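PDB 1ZZG: glucose-6-phosphate isomerase from Thermus thermophilus, which probably catalyses the reversible isomerisation of glucose 6-phosphate to fructose 6-phosphate, a step shared by glycolysis and gluconeogenesis. Local coordinates for residues V244-V249 with L304-A309; D68-G73 with R116-N121; E24-R29 with G389-V394; G186-L191 with N395-P400; E85-E90 with E252-L257. All coordinates share one frame; numbering follows the deposited sequence.

Contact 1 of 5, residues V244-V249 with L304-A309; sequences VHVFMV and LDKLLA
V246 and L308 face the same way on adjacent parallel strands, 244-249 and 306-313, of the mixed sheet in the phosphoglucose isomerase fold. The pair is tight at its later end: A309 N donates to V246 O, and M248 N to A309 O at 2.9 Å and 174°. On the face that helix 296-301 covers through F299, the branched end of L308 lies alongside V246, with CG 3.8 Å from V246 CB; next to them the CG of K306 lies 3.6 Å from V244 CG1. The earlier end is looser. V244 N reaches D305 O at 3.5 Å, a weak bond, and D305, partly exposed, holds K306 NZ with OD1 at 2.7 Å. That amine has a second partner in T282 of the second subunit. H245 adds a side-chain bond to the ladder: its ND1 donates to L307 O at 3.0 Å, from the face of that carbonyl plane opposite to V246 N. A leucine here would probably leave L307 O with the backbone donor alone and lose the imidazole's grip on the neighbouring strand. With CG anti to the backbone N (chi1 172°), the H245 ring stretches on past L307, where its CE1 lies 3.9 Å from A309 CB.

Contact 2 of 5, residues D68-G73 with R116-N121; sequences DFVLIG and RKTLVN
F69 and N121 both swing CG away from their backbone nitrogens, with chi1 at -170° and 180°, and this brings the phenyl ring against the asparagine on one face of the sheet. The ring's CZ lies 3.5 Å from N121 CB and reaches OD1 as well, while ring and amide planes stand 83° apart. The amide is held from beyond the pair, since N121 ND2 donates to V156 O and T158 OG1 on the next strand, which limits its rotation. L119 runs alongside the same ring, its CD2 3.9 Å from F69 CE1, and helix 193-201 covers these three residues.

The other face carries smaller branches that pass at a slant: V70 CG2 meets T118 CG2 at 3.7 Å, and I72 CD1 meets V120 CG1 at 3.6 Å, beneath helix 130-147. At the start of the strand D68 turns its carboxylate to R94 and H96. Between the faces runs an unbroken backbone ladder in which V70 N donates to L119 O at 2.8 Å and N121 N to V70 O at 2.9 Å. Strands 68-72 and 118-124 are thus neighbours in a five-stranded parallel sheet of order 2-1-3-4-5 with helices on both faces, the alpha-beta-alpha sandwich of an SIS-type domain.

Contact 3 of 5, residues E24-R29 with G389-V394; sequences EEARRR and GELWEV
One water joins R29 to E390: it accepts from R29 NH1 and donates to E390 O and to E390 OE1, each at 2.8 Å. It lies between helix 20-32 and the C-terminal end of helix 371-391, which closes in a Schellman motif with E393 at positive phi. There V394 N returns to G389 O, and E393 N to E390 O, so the latter carbonyl serves both the helix end and the water. The R29 guanidinium is steadied from its own helix, as NE donates to E25 OE2 at 3.0 Å, the acceptor lying in the guanidinium plane; R28 grips the same carboxylate side-on with NE and NH2. E390 lays CG against A26 O at 3.4 Å, and a bend at chi2 (-53°) then turns the carboxylate so that OE1 comes near R29 CB, while its OE2 forms a salt bridge with K33. R29 NH1 and E393 OE2 remain beyond salt-bridge range. Away from these polar groups, L391 CD2 packs 3.7 Å from A26 CB.

Contact 4 of 5, residues G186-L191 with N395-P400; sequences GRFSAL and NAFDQP
R187 and Q399 run antiparallel, side by side, their guanidinium and amide planes 65° apart, and meet where R187 NH1 donates to Q399 OE1 at 2.7 Å, on a lone pair in the carbonyl plane. The other terminal nitrogen is shared: R187 NH2 donates to A396 O at 3.0 Å, nearly straight at 170°, and to D398 O at 2.8 Å. Both carbonyls are approached from above their planes, though all three acceptors lie around the guanidinium edge. R187 gets there by placing CG between the backbone N and the carbonyl carbon (chi1 54°) and then running extended from CG to NE. One arginine thus ties down the loop 396-399, at whose start N395 OD1 accepts from F397 N in an Asx turn.

Beside this polar edge the side chains of F188 and F397 run at about a right angle, while their rings meet obliquely, neither stacked nor edge-to-face, with F188 CZ 3.6 Å from F397 CE1. A396 CB covers one face of F397 from 4.1 Å above its centre. R187 NH1 also forms a salt bridge with E267, the predicted proton donor, and its NE donates to S268. The arrangement is consistent with an arginine beside the catalytic glutamate in the active site of phosphoglucose isomerases.

Contact 5 of 5, residues E85-E90 with E252-L257; sequences EAAFNE and ERLSHL
R253 NH2 donates to A87 O at 2.8 Å with an angle of 148°, and R253 NE adds a weak bond to the same oxygen at 3.2 Å. Two nitrogens therefore reach one carbonyl in the last turn of helix 79-88, with the acceptor near the guanidinium plane at its edge. A bend at chi3 (59°) folds the arginine back to that oxygen, while NH1 makes a weak bond to V369 O. A methionine in its place would probably leave A87 O without both of these donors and F88 without its polar neighbour.

The arginine belongs to a chain of two overlapping type I turns, E252-S255 and L254-L257, that carry the backbone from strand 244-249 into helix 257-269. E102 of the second subunit receives E252 N and R253 N on its OE1, which brings the dimer interface to this bend. Further out, F88 and the guanidinium cross at about a right angle, their planes 81° apart, with F88 CD1 3.4 Å from R253 NH2. A87 CB sits over the centre of one face of that phenyl ring and also packs against L254 CD2, 3.8 Å away. One residue earlier, A86 CB meets H256 CD2 at 3.5 Å.

How the contacts relate
Contacts 1 and 2 each pair two parallel strands, but in separate sheets whose contact centres lie 36 Å apart, on opposite sides of the chain's centre. Contact 5 links the two through the chain: helix 79-88 follows strand 68-72, though the nearest atoms of contacts 5 and 2 stay about 7 Å apart, while 252-257 follows strand 244-249, with V249 CG1 packing on L254 CB at 3.9 Å. Segment 389-394 of contact 3 runs straight on into 395-400 of contact 4, and G389 CA lies 4.0 Å from A396 CB. Contact 4 alone borders the predicted active site: side chain to side chain, R187 is about 3 Å from E267 and Q399 about 6 Å from K406. Contacts 1, 4 and 5 also touch the second subunit.

Contact 1 of 5, residues V244-V249 with L304-A309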
# COMPACT_ATOMS: atom_id res chain seq x y z
N VAL A 244 15.25 2.14 -9.41
CA VAL A 244 14.46 1.86 -8.22
C VAL A 244 15.11 1.99 -6.86
O VAL A 244 16.27 1.64 -6.66
CB VAL A 244 13.85 0.43 -8.34
CG1 VAL A 244 13.19 0.02 -7.03
CG2 VAL A 244 12.86 0.39 -9.50
N HIS A 245 14.34 2.51 -5.91
CA HIS A 245 14.78 2.65 -4.54
C HIS A 245 13.68 2.05 -3.69
O HIS A 245 12.58 2.60 -3.60
CB HIS A 245 15.00 4.12 -4.17
CG HIS A 245 15.28 4.34 -2.72
ND1 HIS A 245 16.15 3.55 -2.00
CD2 HIS A 245 14.79 5.25 -1.84
CE1 HIS A 245 16.19 3.96 -0.75
NE2 HIS A 245 15.37 4.99 -0.62
N VAL A 246 13.96 0.91 -3.08
CA VAL A 246 12.96 0.24 -2.24
C VAL A 246 13.05 0.70 -0.79
O VAL A 246 14.14 0.80 -0.23
CB VAL A 246 13.14 -1.30 -2.28
CG1 VAL A 246 12.05 -1.97 -1.44
CG2 VAL A 246 13.09 -1.80 -3.72
N PHE A 247 11.90 0.99 -0.20
CA PHE A 247 11.82 1.43 1.19
C PHE A 247 10.96 0.37 1.87
O PHE A 247 9.73 0.35 1.71
CB PHE A 247 11.15 2.82 1.27
CG PHE A 247 11.12 3.40 2.66
CD1 PHE A 247 12.27 3.92 3.24
CD2 PHE A 247 9.93 3.41 3.39
CE1 PHE A 247 12.24 4.45 4.53
CE2 PHE A 247 9.89 3.94 4.67
CZ PHE A 247 11.05 4.46 5.25
N MET A 248 11.61 -0.53 2.61
CA MET A 248 10.93 -1.64 3.27
C MET A 248 10.94 -1.55 4.79
O MET A 248 11.99 -1.54 5.42
CB MET A 248 11.60 -2.94 2.81
CG MET A 248 10.94 -4.23 3.28
SD MET A 248 11.76 -5.64 2.47
CE MET A 248 10.82 -7.01 3.12
N VAL A 249 9.75 -1.52 5.39
CA VAL A 249 9.62 -1.41 6.84
C VAL A 249 9.14 -2.69 7.51
O VAL A 249 8.08 -3.22 7.16
CB VAL A 249 8.65 -0.27 7.21
CG1 VAL A 249 8.58 -0.11 8.72
CG2 VAL A 249 9.10 1.03 6.56
N LEU A 304 19.69 -6.42 -10.93
CA LEU A 304 20.34 -5.72 -9.83
C LEU A 304 20.26 -4.23 -10.16
O LEU A 304 21.28 -3.58 -10.42
CB LEU A 304 21.81 -6.15 -9.72
CG LEU A 304 22.02 -7.61 -9.31
CD1 LEU A 304 23.50 -7.96 -9.41
CD2 LEU A 304 21.50 -7.82 -7.90
N ASP A 305 19.05 -3.69 -10.13
CA ASP A 305 18.83 -2.28 -10.46
C ASP A 305 18.13 -1.52 -9.34
O ASP A 305 17.38 -0.58 -9.60
CB ASP A 305 17.99 -2.19 -11.73
CG ASP A 305 16.65 -2.88 -11.60
OD1 ASP A 305 16.37 -3.49 -10.55
OD2 ASP A 305 15.85 -2.82 -12.56
N LYS A 306 18.41 -1.90 -8.10
CA LYS A 306 17.78 -1.26 -6.97
C LYS A 306 18.73 -0.93 -5.82
O LYS A 306 19.82 -1.50 -5.71
CB LYS A 306 16.68 -2.18 -6.42
CG LYS A 306 15.65 -2.61 -7.45
CD LYS A 306 14.82 -3.80 -6.94
CE LYS A 306 13.71 -4.18 -7.92
NZ LYS A 306 14.23 -4.59 -9.26
N LEU A 307 18.31 0.02 -5.00
CA LEU A 307 19.03 0.38 -3.78
C LEU A 307 17.92 0.13 -2.77
O LEU A 307 16.86 0.76 -2.86
CB LEU A 307 19.43 1.86 -3.75
CG LEU A 307 19.96 2.29 -2.37
CD1 LEU A 307 21.24 1.52 -2.04
CD2 LEU A 307 20.23 3.79 -2.36
N LEU A 308 18.14 -0.78 -1.84
CA LEU A 308 17.11 -1.09 -0.86
C LEU A 308 17.46 -0.66 0.55
O LEU A 308 18.55 -0.92 1.05
CB LEU A 308 16.81 -2.59 -0.86
CG LEU A 308 16.36 -3.23 -2.18
CD1 LEU A 308 17.57 -3.76 -2.93
CD2 LEU A 308 15.40 -4.37 -1.88
N ALA A 309 16.50 0.01 1.18
CA ALA A 309 16.66 0.46 2.55
C ALA A 309 15.65 -0.31 3.39
O ALA A 309 14.46 -0.33 3.08
CB ALA A 309 16.40 1.95 2.64

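Contact 2 of 5, residues D68-G73 with R116-N121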
# COMPACT_ATOMS: atom_id res chain seq x y z
N ASP A 68 -15.46 8.96 16.25
CA ASP A 68 -15.07 8.78 14.86
C ASP A 68 -14.49 10.09 14.33
O ASP A 68 -15.10 11.15 14.42
CB ASP A 68 -16.28 8.35 14.03
CG ASP A 68 -16.75 6.94 14.36
OD1 ASP A 68 -16.23 5.97 13.76
OD2 ASP A 68 -17.62 6.79 15.25
N PHE A 69 -13.28 9.99 13.77
CA PHE A 69 -12.58 11.15 13.22
C PHE A 69 -12.49 10.97 11.71
O PHE A 69 -11.78 10.08 11.23
CB PHE A 69 -11.17 11.20 13.82
CG PHE A 69 -10.42 12.47 13.52
CD1 PHE A 69 -10.28 13.45 14.49
CD2 PHE A 69 -9.84 12.67 12.27
CE1 PHE A 69 -9.56 14.62 14.23
CE2 PHE A 69 -9.12 13.84 12.00
CZ PHE A 69 -8.98 14.81 12.99
N VAL A 70 -13.21 11.80 10.95
CA VAL A 70 -13.19 11.70 9.50
C VAL A 70 -12.24 12.76 8.93
O VAL A 70 -12.55 13.95 8.95
CB VAL A 70 -14.61 11.91 8.89
CG1 VAL A 70 -14.52 11.92 7.36
CG2 VAL A 70 -15.55 10.81 9.37
N LEU A 71 -11.10 12.32 8.42
CA LEU A 71 -10.14 13.26 7.85
C LEU A 71 -10.35 13.36 6.35
O LEU A 71 -10.09 12.41 5.61
CB LEU A 71 -8.70 12.82 8.15
CG LEU A 71 -7.59 13.89 8.04
CD1 LEU A 71 -6.28 13.27 8.52
CD2 LEU A 71 -7.47 14.40 6.60
N ILE A 72 -10.83 14.51 5.89
CA ILE A 72 -11.04 14.72 4.46
C ILE A 72 -9.79 15.43 3.95
O ILE A 72 -9.61 16.63 4.18
CB ILE A 72 -12.29 15.59 4.18
CG1 ILE A 72 -13.52 15.00 4.88
CG2 ILE A 72 -12.52 15.67 2.67
CD1 ILE A 72 -14.85 15.69 4.56
N GLY A 73 -8.93 14.68 3.29
CA GLY A 73 -7.69 15.25 2.78
C GLY A 73 -6.99 14.25 1.90
O GLY A 73 -7.27 13.05 1.96
N ARG A 116 -23.56 12.50 15.73
CA ARG A 116 -23.30 13.02 17.07
C ARG A 116 -21.94 12.63 17.64
O ARG A 116 -21.43 13.29 18.54
CB ARG A 116 -24.38 12.56 18.04
CG ARG A 116 -25.81 12.85 17.60
CD ARG A 116 -26.72 12.85 18.81
NE ARG A 116 -26.46 14.03 19.64
CZ ARG A 116 -26.59 14.07 20.97
NH1 ARG A 116 -26.96 12.98 21.64
NH2 ARG A 116 -26.34 15.20 21.62
N LYS A 117 -21.36 11.55 17.11
CA LYS A 117 -20.06 11.06 17.58
C LYS A 117 -18.96 11.27 16.55
O LYS A 117 -17.85 10.77 16.72
CB LYS A 117 -20.15 9.57 17.88
CG LYS A 117 -21.13 9.17 18.96
CD LYS A 117 -21.24 7.65 18.98
CE LYS A 117 -21.80 7.12 20.29
NZ LYS A 117 -21.72 5.63 20.33
N THR A 118 -19.27 12.01 15.49
CA THR A 118 -18.31 12.23 14.42
C THR A 118 -17.73 13.64 14.34
O THR A 118 -18.45 14.63 14.42
CB THR A 118 -18.96 11.92 13.04
OG1 THR A 118 -19.47 10.58 13.05
CG2 THR A 118 -17.94 12.07 11.92
N LEU A 119 -16.41 13.72 14.19
CA LEU A 119 -15.73 14.99 14.02
C LEU A 119 -15.12 14.96 12.62
O LEU A 119 -14.45 13.99 12.26
CB LEU A 119 -14.61 15.18 15.05
CG LEU A 119 -13.79 16.45 14.81
CD1 LEU A 119 -14.69 17.68 14.94
CD2 LEU A 119 -12.64 16.53 15.80
N VAL A 120 -15.38 16.00 11.84
CA VAL A 120 -14.85 16.07 10.49
C VAL A 120 -13.71 17.09 10.44
O VAL A 120 -13.86 18.21 10.92
CB VAL A 120 -15.95 16.47 9.48
CG1 VAL A 120 -15.39 16.48 8.07
CG2 VAL A 120 -17.11 15.48 9.58
N ASN A 121 -12.58 16.68 9.87
CA ASN A 121 -11.41 17.54 9.77
C ASN A 121 -11.05 17.73 8.30
O ASN A 121 -10.54 16.80 7.66
CB ASN A 121 -10.24 16.90 10.52
CG ASN A 121 -8.96 17.73 10.47
OD1 ASN A 121 -7.87 17.21 10.71
ND2 ASN A 121 -9.08 19.03 10.17

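Contact 3 of 5, residues E24-R29 with G389-V394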
# COMPACT_ATOMS: atom_id res chain seq x y z
N GLU A 24 29.05 18.48 2.23
CA GLU A 24 29.12 19.70 3.04
C GLU A 24 28.52 20.88 2.28
O GLU A 24 27.81 21.71 2.85
CB GLU A 24 30.57 20.03 3.41
CG GLU A 24 31.29 18.98 4.25
CD GLU A 24 30.79 18.91 5.67
OE1 GLU A 24 29.94 19.74 6.07
OE2 GLU A 24 31.27 18.02 6.41
N GLU A 25 28.82 20.96 0.98
CA GLU A 25 28.32 22.04 0.14
C GLU A 25 26.81 21.91 -0.07
O GLU A 25 26.08 22.90 -0.07
CB GLU A 25 29.05 22.04 -1.20
CG GLU A 25 28.54 23.03 -2.24
CD GLU A 25 28.52 24.46 -1.73
OE1 GLU A 25 29.16 24.75 -0.70
OE2 GLU A 25 27.86 25.31 -2.39
N ALA A 26 26.33 20.67 -0.22
CA ALA A 26 24.90 20.45 -0.40
C ALA A 26 24.17 20.98 0.84
O ALA A 26 23.16 21.68 0.73
CB ALA A 26 24.61 18.96 -0.59
N ARG A 27 24.71 20.66 2.02
CA ARG A 27 24.11 21.12 3.27
C ARG A 27 24.15 22.65 3.39
O ARG A 27 23.16 23.28 3.77
CB ARG A 27 24.81 20.48 4.48
CG ARG A 27 24.40 21.10 5.82
CD ARG A 27 24.75 20.20 7.01
NE ARG A 27 26.19 20.01 7.20
CZ ARG A 27 26.71 19.24 8.16
NH1 ARG A 27 25.92 18.59 9.00
NH2 ARG A 27 28.03 19.11 8.26
N ARG A 28 25.30 23.24 3.07
CA ARG A 28 25.44 24.70 3.14
C ARG A 28 24.40 25.37 2.23
O ARG A 28 23.72 26.32 2.63
CB ARG A 28 26.86 25.12 2.70
CG ARG A 28 27.16 26.61 2.90
CD ARG A 28 28.29 27.09 1.98
NE ARG A 28 27.89 27.00 0.57
CZ ARG A 28 26.97 27.76 -0.01
NH1 ARG A 28 26.34 28.70 0.69
NH2 ARG A 28 26.66 27.57 -1.28
N ARG A 29 24.29 24.89 1.00
CA ARG A 29 23.33 25.45 0.05
C ARG A 29 21.91 25.42 0.60
O ARG A 29 21.15 26.37 0.42
CB ARG A 29 23.36 24.69 -1.28
CG ARG A 29 24.62 24.91 -2.09
CD ARG A 29 24.51 24.24 -3.45
NE ARG A 29 25.71 24.48 -4.25
CZ ARG A 29 25.83 24.18 -5.54
NH1 ARG A 29 24.81 23.62 -6.19
NH2 ARG A 29 26.96 24.44 -6.19
N GLY A 389 17.92 17.21 -2.85
CA GLY A 389 17.44 18.24 -3.76
C GLY A 389 18.62 19.09 -4.23
O GLY A 389 18.67 19.54 -5.38
N GLU A 390 19.58 19.31 -3.33
CA GLU A 390 20.76 20.09 -3.66
C GLU A 390 21.74 19.26 -4.49
O GLU A 390 22.29 19.75 -5.48
CB GLU A 390 21.47 20.56 -2.38
CG GLU A 390 20.65 21.52 -1.51
CD GLU A 390 20.12 22.72 -2.28
OE1 GLU A 390 20.73 23.08 -3.31
OE2 GLU A 390 19.11 23.31 -1.85
N LEU A 391 21.97 18.01 -4.09
CA LEU A 391 22.88 17.14 -4.81
C LEU A 391 22.44 16.89 -6.25
O LEU A 391 23.28 16.73 -7.13
CB LEU A 391 23.02 15.80 -4.08
CG LEU A 391 23.74 15.82 -2.73
CD1 LEU A 391 23.56 14.48 -2.05
CD2 LEU A 391 25.22 16.14 -2.92
N TRP A 392 21.13 16.86 -6.49
CA TRP A 392 20.62 16.62 -7.83
C TRP A 392 20.21 17.90 -8.55
O TRP A 392 19.68 17.85 -9.66
CB TRP A 392 19.44 15.63 -7.80
CG TRP A 392 19.83 14.26 -7.33
CD1 TRP A 392 21.08 13.82 -7.00
CD2 TRP A 392 18.94 13.15 -7.09
NE1 TRP A 392 21.03 12.51 -6.57
CE2 TRP A 392 19.73 12.08 -6.61
CE3 TRP A 392 17.56 12.97 -7.23
CZ2 TRP A 392 19.18 10.84 -6.26
CZ3 TRP A 392 17.01 11.73 -6.88
CH2 TRP A 392 17.82 10.68 -6.41
N GLU A 393 20.45 19.04 -7.91
CA GLU A 393 20.14 20.34 -8.49
C GLU A 393 18.71 20.51 -8.97
O GLU A 393 18.46 20.93 -10.10
CB GLU A 393 21.10 20.63 -9.65
CG GLU A 393 22.56 20.51 -9.25
CD GLU A 393 23.50 20.96 -10.34
OE1 GLU A 393 23.36 20.50 -11.50
OE2 GLU A 393 24.40 21.78 -10.04
N VAL A 394 17.77 20.19 -8.09
CA VAL A 394 16.36 20.31 -8.41
C VAL A 394 15.68 21.08 -7.29
O VAL A 394 16.26 21.26 -6.22
CB VAL A 394 15.67 18.93 -8.52
CG1 VAL A 394 16.23 18.15 -9.69
CG2 VAL A 394 15.86 18.17 -7.22
O HOH W 1 22.29 22.56 -5.52

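Contact 4 of 5, residues G186-L191 with N395-P400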
# COMPACT_ATOMS: atom_id res chain seq x y z
N GLY A 186 2.90 20.68 1.56
CA GLY A 186 2.07 19.53 1.89
C GLY A 186 2.78 18.24 2.28
O GLY A 186 2.52 17.69 3.35
N ARG A 187 3.68 17.75 1.43
CA ARG A 187 4.36 16.50 1.75
C ARG A 187 5.34 16.60 2.90
O ARG A 187 5.86 15.59 3.36
CB ARG A 187 5.05 15.91 0.51
CG ARG A 187 6.01 16.85 -0.19
CD ARG A 187 6.56 16.22 -1.46
NE ARG A 187 7.39 17.19 -2.17
CZ ARG A 187 6.93 18.09 -3.03
NH1 ARG A 187 5.64 18.15 -3.32
NH2 ARG A 187 7.78 18.96 -3.57
N PHE A 188 5.59 17.82 3.37
CA PHE A 188 6.51 18.06 4.49
C PHE A 188 5.71 18.54 5.71
O PHE A 188 6.30 19.06 6.66
CB PHE A 188 7.52 19.15 4.12
CG PHE A 188 8.58 18.71 3.15
CD1 PHE A 188 9.79 18.20 3.60
CD2 PHE A 188 8.37 18.82 1.78
CE1 PHE A 188 10.78 17.80 2.71
CE2 PHE A 188 9.35 18.42 0.87
CZ PHE A 188 10.56 17.91 1.34
N SER A 189 4.40 18.35 5.68
CA SER A 189 3.53 18.84 6.76
C SER A 189 3.13 17.88 7.87
O SER A 189 2.31 18.25 8.70
CB SER A 189 2.25 19.41 6.15
OG SER A 189 1.36 18.37 5.78
N ALA A 190 3.68 16.67 7.90
CA ALA A 190 3.27 15.70 8.91
C ALA A 190 3.35 16.16 10.37
O ALA A 190 2.50 15.78 11.18
CB ALA A 190 4.07 14.42 8.75
N LEU A 191 4.35 16.96 10.72
CA LEU A 191 4.48 17.40 12.10
C LEU A 191 3.81 18.73 12.41
O LEU A 191 4.06 19.33 13.46
CB LEU A 191 5.97 17.40 12.50
CG LEU A 191 6.67 16.06 12.23
CD1 LEU A 191 8.08 16.05 12.81
CD2 LEU A 191 5.85 14.92 12.83
N ASN A 395 14.47 21.54 -7.57
CA ASN A 395 13.67 22.25 -6.58
C ASN A 395 12.87 21.12 -5.94
O ASN A 395 11.93 20.59 -6.53
CB ASN A 395 12.72 23.23 -7.27
CG ASN A 395 11.89 24.02 -6.27
OD1 ASN A 395 11.73 23.61 -5.12
ND2 ASN A 395 11.35 25.15 -6.71
N ALA A 396 13.28 20.73 -4.74
CA ALA A 396 12.62 19.63 -4.03
C ALA A 396 11.33 20.04 -3.33
O ALA A 396 10.68 19.20 -2.70
CB ALA A 396 13.59 19.04 -3.01
N PHE A 397 10.94 21.30 -3.48
CA PHE A 397 9.78 21.78 -2.76
C PHE A 397 8.55 22.21 -3.54
O PHE A 397 7.59 22.73 -2.96
CB PHE A 397 10.26 22.87 -1.80
CG PHE A 397 11.44 22.44 -0.97
CD1 PHE A 397 11.30 21.47 0.01
CD2 PHE A 397 12.72 22.93 -1.25
CE1 PHE A 397 12.40 20.98 0.71
CE2 PHE A 397 13.84 22.45 -0.55
CZ PHE A 397 13.68 21.47 0.43
N ASP A 398 8.56 21.99 -4.85
CA ASP A 398 7.41 22.34 -5.67
C ASP A 398 6.93 21.08 -6.40
O ASP A 398 7.47 20.00 -6.19
CB ASP A 398 7.74 23.48 -6.65
CG ASP A 398 8.73 23.07 -7.73
OD1 ASP A 398 9.24 21.94 -7.69
OD2 ASP A 398 8.99 23.90 -8.62
N GLN A 399 5.92 21.22 -7.25
CA GLN A 399 5.39 20.06 -7.97
C GLN A 399 4.70 20.48 -9.26
O GLN A 399 3.48 20.35 -9.40
CB GLN A 399 4.43 19.28 -7.07
CG GLN A 399 3.39 20.12 -6.32
CD GLN A 399 3.98 20.98 -5.20
OE1 GLN A 399 4.72 20.50 -4.35
NE2 GLN A 399 3.63 22.26 -5.21
N PRO A 400 5.48 20.99 -10.23
CA PRO A 400 5.00 21.45 -11.54
C PRO A 400 4.21 20.42 -12.35
O PRO A 400 3.30 20.78 -13.09
CB PRO A 400 6.28 21.87 -12.27
CG PRO A 400 7.24 22.17 -11.16
CD PRO A 400 6.95 21.07 -10.17

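Contact 5 of 5, residues E85-E90 with E252-L257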
# COMPACT_ATOMS: atom_id res chain seq x y z
N GLU A 85 -1.18 7.84 12.77
CA GLU A 85 -2.33 7.30 13.49
C GLU A 85 -2.35 5.77 13.52
O GLU A 85 -2.72 5.17 14.53
CB GLU A 85 -3.63 7.82 12.86
CG GLU A 85 -4.91 7.42 13.60
CD GLU A 85 -5.53 6.14 13.06
OE1 GLU A 85 -5.66 6.02 11.83
OE2 GLU A 85 -5.89 5.25 13.88
N ALA A 86 -1.94 5.14 12.42
CA ALA A 86 -1.93 3.69 12.35
C ALA A 86 -0.92 3.12 13.34
O ALA A 86 -1.12 2.06 13.92
CB ALA A 86 -1.58 3.24 10.94
N ALA A 87 0.17 3.85 13.55
CA ALA A 87 1.22 3.39 14.45
C ALA A 87 1.01 3.74 15.92
O ALA A 87 1.49 3.01 16.80
CB ALA A 87 2.56 3.94 13.98
N PHE A 88 0.30 4.82 16.20
CA PHE A 88 0.14 5.23 17.59
C PHE A 88 -1.27 5.45 18.12
O PHE A 88 -1.45 6.20 19.08
CB PHE A 88 0.97 6.50 17.80
CG PHE A 88 2.39 6.38 17.32
CD1 PHE A 88 3.23 5.41 17.84
CD2 PHE A 88 2.87 7.23 16.33
CE1 PHE A 88 4.55 5.28 17.39
CE2 PHE A 88 4.19 7.12 15.87
CZ PHE A 88 5.03 6.14 16.40
N ASN A 89 -2.26 4.79 17.54
CA ASN A 89 -3.62 4.97 18.05
C ASN A 89 -3.74 4.24 19.39
O ASN A 89 -3.66 3.01 19.45
CB ASN A 89 -4.65 4.43 17.06
CG ASN A 89 -6.06 4.84 17.42
OD1 ASN A 89 -6.46 4.77 18.58
ND2 ASN A 89 -6.83 5.28 16.42
N GLU A 90 -3.92 5.00 20.46
CA GLU A 90 -4.05 4.43 21.80
C GLU A 90 -5.48 4.58 22.33
O GLU A 90 -5.92 3.79 23.16
CB GLU A 90 -3.12 5.16 22.78
CG GLU A 90 -1.64 5.18 22.42
CD GLU A 90 -1.02 3.80 22.39
OE1 GLU A 90 -1.46 2.94 23.19
OE2 GLU A 90 -0.08 3.58 21.59
N GLU A 252 4.09 -3.68 11.32
CA GLU A 252 2.73 -3.57 10.82
C GLU A 252 2.16 -2.25 11.32
O GLU A 252 1.36 -1.60 10.64
CB GLU A 252 1.88 -4.76 11.31
CG GLU A 252 0.41 -4.71 10.87
CD GLU A 252 0.20 -4.83 9.36
OE1 GLU A 252 1.15 -5.18 8.62
OE2 GLU A 252 -0.94 -4.58 8.91
N ARG A 253 2.57 -1.84 12.52
CA ARG A 253 2.10 -0.57 13.08
C ARG A 253 2.50 0.57 12.14
O ARG A 253 1.78 1.57 12.02
CB ARG A 253 2.72 -0.34 14.47
CG ARG A 253 2.28 -1.35 15.52
CD ARG A 253 3.06 -1.13 16.80
NE ARG A 253 2.87 0.22 17.31
CZ ARG A 253 3.69 0.84 18.14
NH1 ARG A 253 4.79 0.22 18.56
NH2 ARG A 253 3.42 2.07 18.56
N LEU A 254 3.64 0.41 11.48
CA LEU A 254 4.14 1.41 10.53
C LEU A 254 3.80 1.04 9.08
O LEU A 254 4.49 1.46 8.16
CB LEU A 254 5.66 1.55 10.66
CG LEU A 254 6.26 2.22 11.89
CD1 LEU A 254 7.77 2.21 11.77
CD2 LEU A 254 5.75 3.66 12.00
N SER A 255 2.74 0.26 8.89
CA SER A 255 2.36 -0.17 7.54
C SER A 255 2.05 0.97 6.57
O SER A 255 2.06 0.77 5.35
CB SER A 255 1.13 -1.09 7.62
OG SER A 255 -0.02 -0.38 8.00
N HIS A 256 1.77 2.16 7.08
CA HIS A 256 1.46 3.28 6.21
C HIS A 256 2.62 4.26 6.01
O HIS A 256 2.49 5.24 5.27
CB HIS A 256 0.22 4.02 6.74
CG HIS A 256 -1.03 3.20 6.66
ND1 HIS A 256 -1.81 3.15 5.52
CD2 HIS A 256 -1.59 2.34 7.54
CE1 HIS A 256 -2.80 2.30 5.70
NE2 HIS A 256 -2.69 1.79 6.92
N LEU A 257 3.75 3.98 6.65
CA LEU A 257 4.91 4.84 6.52
C LEU A 257 5.50 4.79 5.11
O LEU A 257 5.86 5.83 4.55
CB LEU A 257 6.00 4.48 7.54
CG LEU A 257 7.19 5.44 7.58
CD1 LEU A 257 6.72 6.83 7.98
CD2 LEU A 257 8.23 4.96 8.58